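Local coordinates for uncharacterized protein (Neisseria meningitidis MC58, PDB 2R2A), which is the N-terminal domain of a zonular occludens toxin-like membrane protein and, as a P-loop NTPase relative, probably binds nucleotide, at residues I57-K62 and L72-M77; T159-K164 and K172-A177. All blocks are in the same frame, centred on the assembly; numbering follows the deposited sequence.

Interaction 1: residues I57-K62 and L72-M77; sequences IETDAK and LSAHDM
Glu58 is paired with the 72-77 segment through both of its backbone polar atoms. Its N donates to Leu72 O (3.0 Å), and its O accepts from Ala74 N in a short bond of 2.6 Å. These two bonds bracket Ser73 and set Glu58 and Ser73 side by side as a parallel bridge. A third hydrogen bond comes from a side chain. His75 NE2 reaches Thr59 O at 2.6 Å; the oxygen lies close to the imidazole plane, but the nitrogen stands well above the plane of the carbonyl. A carbonyl oxygen can only accept, so NE2 carries the hydrogen of this bond; the charge of the ring is not settled by it. Ser73 OG, turned opposite its own backbone N (chi1 172°), takes the His75 N-H in an ST turn and is also bonded to Leu64 O.

The same ring makes a CH-pi contact. Ala61 CB sits over one face, 3.7 Å from the ring centroid, so the imidazole is gripped at its edge and covered on that face.

Apolar contacts add to these. Ile57 CD1 meets the methyl of Met77, a selenomethionine, at 3.7 Å (CD1 to CE). Thr59 CG2 lies against Ala74 CB at 3.8 Å.

Strand 72-73 is the outermost of the parallel part of the sheet and lies beside strand 55-58. Ile57 and Leu72 both touch Phe44 of strand 43-45 and Trp80 of helix 77-80. Met77, which begins that helix, packs on Val91 of strand 90-93.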
loop_
_atom_site.group_PDB
_atom_site.type_symbol
_atom_site.label_atom_id
_atom_site.label_comp_id
_atom_site.label_asym_id
_atom_site.label_seq_id
_atom_site.Cartn_x
_atom_site.Cartn_y
_atom_site.Cartn_z
ATOM N N ILE A 57 9.306 1.546 8.170
ATOM C CA ILE A 57 8.790 2.894 8.420
ATOM C C ILE A 57 7.778 2.902 9.577
ATOM O O ILE A 57 6.889 2.039 9.648
ATOM C CB ILE A 57 8.201 3.546 7.131
ATOM C CG1 ILE A 57 7.120 2.668 6.472
ATOM C CG2 ILE A 57 9.312 3.808 6.137
ATOM C CD1 ILE A 57 6.434 3.334 5.230
ATOM N N GLU A 58 7.926 3.882 10.474
ATOM C CA GLU A 58 7.027 4.061 11.616
ATOM C C GLU A 58 5.782 4.849 11.226
ATOM O O GLU A 58 5.875 5.988 10.756
ATOM C CB GLU A 58 7.739 4.799 12.776
ATOM C CG GLU A 58 6.915 4.882 14.069
ATOM C CD GLU A 58 6.306 3.532 14.441
ATOM O OE1 GLU A 58 7.067 2.598 14.766
ATOM O OE2 GLU A 58 5.065 3.390 14.358
ATOM N N THR A 59 4.619 4.242 11.416
ATOM C CA THR A 59 3.368 4.905 11.081
ATOM C C THR A 59 2.614 5.504 12.275
ATOM O O THR A 59 1.619 6.240 12.073
ATOM C CB THR A 59 2.403 3.966 10.306
ATOM O OG1 THR A 59 2.103 2.828 11.110
ATOM C CG2 THR A 59 3.034 3.510 9.008
ATOM N N ASP A 60 3.061 5.203 13.495
ATOM C CA ASP A 60 2.398 5.750 14.689
ATOM C C ASP A 60 3.039 7.091 15.020
ATOM O O ASP A 60 4.184 7.151 15.463
ATOM C CB ASP A 60 2.471 4.782 15.871
ATOM C CG ASP A 60 1.675 5.269 17.105
ATOM O OD1 ASP A 60 1.295 6.456 17.184
ATOM O OD2 ASP A 60 1.435 4.437 18.006
ATOM N N ALA A 61 2.311 8.171 14.763
ATOM C CA ALA A 61 2.874 9.503 14.924
ATOM C C ALA A 61 3.274 9.835 16.369
ATOM O O ALA A 61 4.106 10.703 16.590
ATOM C CB ALA A 61 1.929 10.544 14.367
ATOM N N LYS A 62 2.712 9.141 17.352
ATOM C CA LYS A 62 3.140 9.391 18.718
ATOM C C LYS A 62 4.503 8.755 18.971
ATOM O O LYS A 62 5.321 9.285 19.738
ATOM C CB LYS A 62 2.091 8.952 19.745
ATOM C CG LYS A 62 2.220 9.728 21.083
ATOM C CD LYS A 62 1.197 9.321 22.148
ATOM C CE LYS A 62 -0.111 10.095 22.011
ATOM N NZ LYS A 62 -0.890 10.110 23.296
ATOM N N LEU A 72 13.080 6.144 10.223
ATOM C CA LEU A 72 12.163 6.816 9.334
ATOM C C LEU A 72 10.731 6.756 9.854
ATOM O O LEU A 72 10.242 5.710 10.300
ATOM C CB LEU A 72 12.201 6.215 7.936
ATOM C CG LEU A 72 13.419 6.369 7.047
ATOM C CD1 LEU A 72 13.068 5.692 5.720
ATOM C CD2 LEU A 72 13.794 7.827 6.829
ATOM N N SER A 73 10.087 7.913 9.802
ATOM C CA SER A 73 8.685 8.015 10.101
ATOM C C SER A 73 7.944 8.049 8.775
ATOM O O SER A 73 8.425 8.667 7.806
ATOM C CB SER A 73 8.419 9.293 10.894
ATOM O OG SER A 73 7.019 9.491 11.035
ATOM N N ALA A 74 6.759 7.426 8.717
ATOM C CA ALA A 74 5.945 7.551 7.517
ATOM C C ALA A 74 5.450 8.991 7.379
ATOM O O ALA A 74 5.012 9.409 6.290
ATOM C CB ALA A 74 4.746 6.563 7.549
ATOM N N HIS A 75 5.510 9.735 8.490
ATOM C CA HIS A 75 4.839 11.026 8.579
ATOM C C HIS A 75 5.565 12.173 7.904
ATOM O O HIS A 75 4.931 13.164 7.547
ATOM C CB HIS A 75 4.391 11.335 10.019
ATOM C CG HIS A 75 3.377 10.354 10.522
ATOM N ND1 HIS A 75 2.023 10.505 10.305
ATOM C CD2 HIS A 75 3.523 9.179 11.179
ATOM C CE1 HIS A 75 1.376 9.475 10.826
ATOM N NE2 HIS A 75 2.264 8.649 11.349
ATOM N N ASP A 76 6.881 12.048 7.703
ATOM C CA ASP A 76 7.575 13.025 6.890
ATOM C C ASP A 76 8.166 12.384 5.632
ATOM O O ASP A 76 9.249 12.752 5.211
ATOM C CB ASP A 76 8.650 13.765 7.695
ATOM C CG ASP A 76 9.658 12.835 8.346
ATOM O OD1 ASP A 76 9.604 11.602 8.131
ATOM O OD2 ASP A 76 10.526 13.352 9.077
HETATM N N MSE A 77 7.421 11.440 5.040
HETATM C CA MSE A 77 7.813 10.777 3.805
HETATM C C MSE A 77 8.051 11.795 2.701
HETATM O O MSE A 77 8.928 11.607 1.864
HETATM C CB MSE A 77 6.726 9.796 3.356
HETATM C CG MSE A 77 7.176 8.800 2.266
HETATM SE SE MSE A 77 5.747 7.525 1.886
HETATM C CE MSE A 77 5.745 6.549 3.558
#

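Interaction 2: residues T159-K164 and K172-A177; sequences TLLEWK and KMASSA
Trp163 and Leu161 pack their side chains on the 3-10 turn in the long connection of a beta hairpin, between two neighbouring antiparallel strands, 158-163 and the outermost strand 178-181. Trp163 carries most of the contact. Its chi1 of -59° sets CG beside the backbone N, and chi2 turns the indole so that its NE1 edge meets the turn. NE1 donates to Met173 O at 3.0 Å. The oxygen lies in the indole plane, although the N-H is bent from it, with an angle of 144°. Ser176 OG is near the same edge.

Ala177 CB comes over one face of the indole. It lies 3.8 Å from the centroid of the five-membered ring, offset toward the rim, in a CH-pi contact. The tryptophan is thus touched at an edge and on a face by the same short turn.

Leu161 has an extended chi2 (179°), which carries CD1 out to Ala174 CB at 3.7 Å. Its CB lies 3.8 Å from Ala177 CB, and that methyl is shared between leucine and tryptophan. On its other side in the sheet, strand 158-163 pairs with strand 144-152, whose His147 ring also meets the indole.

The turn holds its own shape through Ala177 N to Ala174 O, 2.9 Å. Met173 O takes two donors: Ser176 N, at 3.1 Å, approaches from the face of the carbonyl plane opposite to Trp163 NE1.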
loop_
_atom_site.group_PDB
_atom_site.type_symbol
_atom_site.label_atom_id
_atom_site.label_comp_id
_atom_site.label_asym_id
_atom_site.label_seq_id
_atom_site.Cartn_x
_atom_site.Cartn_y
_atom_site.Cartn_z
ATOM N N THR A 159 -13.407 -13.869 -2.891
ATOM C CA THR A 159 -13.338 -13.296 -4.226
ATOM C C THR A 159 -12.476 -12.045 -4.170
ATOM O O THR A 159 -12.632 -11.182 -3.256
ATOM C CB THR A 159 -14.756 -12.880 -4.649
ATOM O OG1 THR A 159 -15.598 -14.035 -4.583
ATOM C CG2 THR A 159 -14.763 -12.350 -6.119
ATOM N N LEU A 160 -11.563 -11.923 -5.129
ATOM C CA LEU A 160 -10.839 -10.711 -5.293
ATOM C C LEU A 160 -11.606 -9.827 -6.323
ATOM O O LEU A 160 -11.806 -10.241 -7.443
ATOM C CB LEU A 160 -9.465 -11.078 -5.845
ATOM C CG LEU A 160 -8.544 -9.901 -5.897
ATOM C CD1 LEU A 160 -8.134 -9.605 -4.455
ATOM C CD2 LEU A 160 -7.364 -10.297 -6.753
ATOM N N LEU A 161 -12.034 -8.647 -5.900
ATOM C CA LEU A 161 -12.708 -7.664 -6.765
ATOM C C LEU A 161 -11.626 -6.686 -7.193
ATOM O O LEU A 161 -10.790 -6.239 -6.355
ATOM C CB LEU A 161 -13.821 -6.950 -5.991
ATOM C CG LEU A 161 -14.935 -7.835 -5.349
ATOM C CD1 LEU A 161 -15.921 -6.942 -4.613
ATOM C CD2 LEU A 161 -15.670 -8.600 -6.441
ATOM N N GLU A 162 -11.654 -6.318 -8.462
ATOM C CA GLU A 162 -10.652 -5.394 -8.984
ATOM C C GLU A 162 -11.291 -4.255 -9.794
ATOM O O GLU A 162 -12.115 -4.503 -10.686
ATOM C CB GLU A 162 -9.660 -6.120 -9.887
ATOM C CG GLU A 162 -8.528 -5.202 -10.304
ATOM C CD GLU A 162 -7.634 -5.769 -11.387
ATOM O OE1 GLU A 162 -7.587 -7.008 -11.593
ATOM O OE2 GLU A 162 -6.961 -4.932 -12.020
ATOM N N TRP A 163 -10.865 -3.033 -9.486
ATOM C CA TRP A 163 -11.265 -1.855 -10.262
ATOM C C TRP A 163 -10.013 -1.094 -10.670
ATOM O O TRP A 163 -8.941 -1.304 -10.089
ATOM C CB TRP A 163 -12.147 -0.911 -9.437
ATOM C CG TRP A 163 -13.442 -1.488 -8.888
ATOM C CD1 TRP A 163 -14.686 -1.412 -9.443
ATOM C CD2 TRP A 163 -13.601 -2.120 -7.620
ATOM N NE1 TRP A 163 -15.626 -1.986 -8.608
ATOM C CE2 TRP A 163 -14.982 -2.435 -7.482
ATOM C CE3 TRP A 163 -12.701 -2.491 -6.598
ATOM C CZ2 TRP A 163 -15.486 -3.106 -6.354
ATOM C CZ3 TRP A 163 -13.199 -3.136 -5.451
ATOM C CH2 TRP A 163 -14.593 -3.440 -5.351
ATOM N N LYS A 164 -10.180 -0.172 -11.631
ATOM C CA LYS A 164 -9.088 0.666 -12.104
ATOM C C LYS A 164 -9.087 2.031 -11.408
ATOM O O LYS A 164 -8.258 2.904 -11.724
ATOM C CB LYS A 164 -9.214 0.874 -13.631
ATOM C CG LYS A 164 -9.110 -0.388 -14.442
ATOM C CD LYS A 164 -7.803 -1.106 -14.202
ATOM C CE LYS A 164 -7.379 -1.904 -15.440
ATOM N NZ LYS A 164 -6.368 -2.969 -15.116
ATOM N N LYS A 172 -20.910 -2.958 -2.394
ATOM C CA LYS A 172 -21.962 -2.313 -3.199
ATOM C C LYS A 172 -21.579 -2.095 -4.697
ATOM O O LYS A 172 -22.452 -2.105 -5.578
ATOM C CB LYS A 172 -22.376 -0.996 -2.508
ATOM C CG LYS A 172 -23.574 -0.256 -3.080
ATOM C CD LYS A 172 -24.255 0.636 -1.984
ATOM C CE LYS A 172 -24.983 1.831 -2.592
ATOM N NZ LYS A 172 -26.172 2.293 -1.780
HETATM N N MSE A 173 -20.278 -1.930 -4.977
HETATM C CA MSE A 173 -19.791 -1.699 -6.347
HETATM C C MSE A 173 -19.177 -2.934 -7.030
HETATM O O MSE A 173 -18.466 -2.818 -8.039
HETATM C CB MSE A 173 -18.801 -0.526 -6.363
HETATM C CG MSE A 173 -19.429 0.846 -5.982
HETATM SE SE MSE A 173 -18.044 2.172 -5.800
HETATM C CE MSE A 173 -17.274 2.129 -7.598
ATOM N N ALA A 174 -19.454 -4.112 -6.478
ATOM C CA ALA A 174 -18.875 -5.359 -6.974
ATOM C C ALA A 174 -19.309 -5.630 -8.418
ATOM O O ALA A 174 -18.519 -6.143 -9.195
ATOM C CB ALA A 174 -19.261 -6.532 -6.078
ATOM N N SER A 175 -20.546 -5.264 -8.786
ATOM C CA SER A 175 -21.005 -5.395 -10.162
ATOM C C SER A 175 -20.181 -4.654 -11.229
ATOM O O SER A 175 -20.247 -5.034 -12.401
ATOM C CB SER A 175 -22.497 -5.034 -10.299
ATOM O OG SER A 175 -22.665 -3.622 -10.167
ATOM N N SER A 176 -19.405 -3.633 -10.861
ATOM C CA SER A 176 -18.511 -2.992 -11.826
ATOM C C SER A 176 -17.047 -3.483 -11.737
ATOM O O SER A 176 -16.172 -3.015 -12.471
ATOM C CB SER A 176 -18.567 -1.474 -11.715
ATOM O OG SER A 176 -18.072 -1.012 -10.471
ATOM N N ALA A 177 -16.803 -4.414 -10.831
ATOM C CA ALA A 177 -15.462 -5.009 -10.638
ATOM C C ALA A 177 -15.236 -6.190 -11.573
ATOM O O ALA A 177 -16.181 -6.814 -12.056
ATOM C CB ALA A 177 -15.311 -5.466 -9.183
#

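Interactions 1 and 2 lie at the two ends of one mixed sheet, on opposite sides of the centre of the chain. Their centres are 31 Å apart and their nearest atoms about 20 Å apart, so they do not touch. Interaction 1 involves outermost strand 72-73, at the parallel end. Interaction 2 precedes outermost strand 178-181, at the antiparallel end. Between them run the parallel strands of a P-loop NTPase-like core. Strand 7-11 leads into a probable Walker A loop with Gly12, Gly17, Lys18 and Thr19, whose backbone amides contact a sulfate. Neither contact includes those residues. Both are structural packing at the sheet's edges.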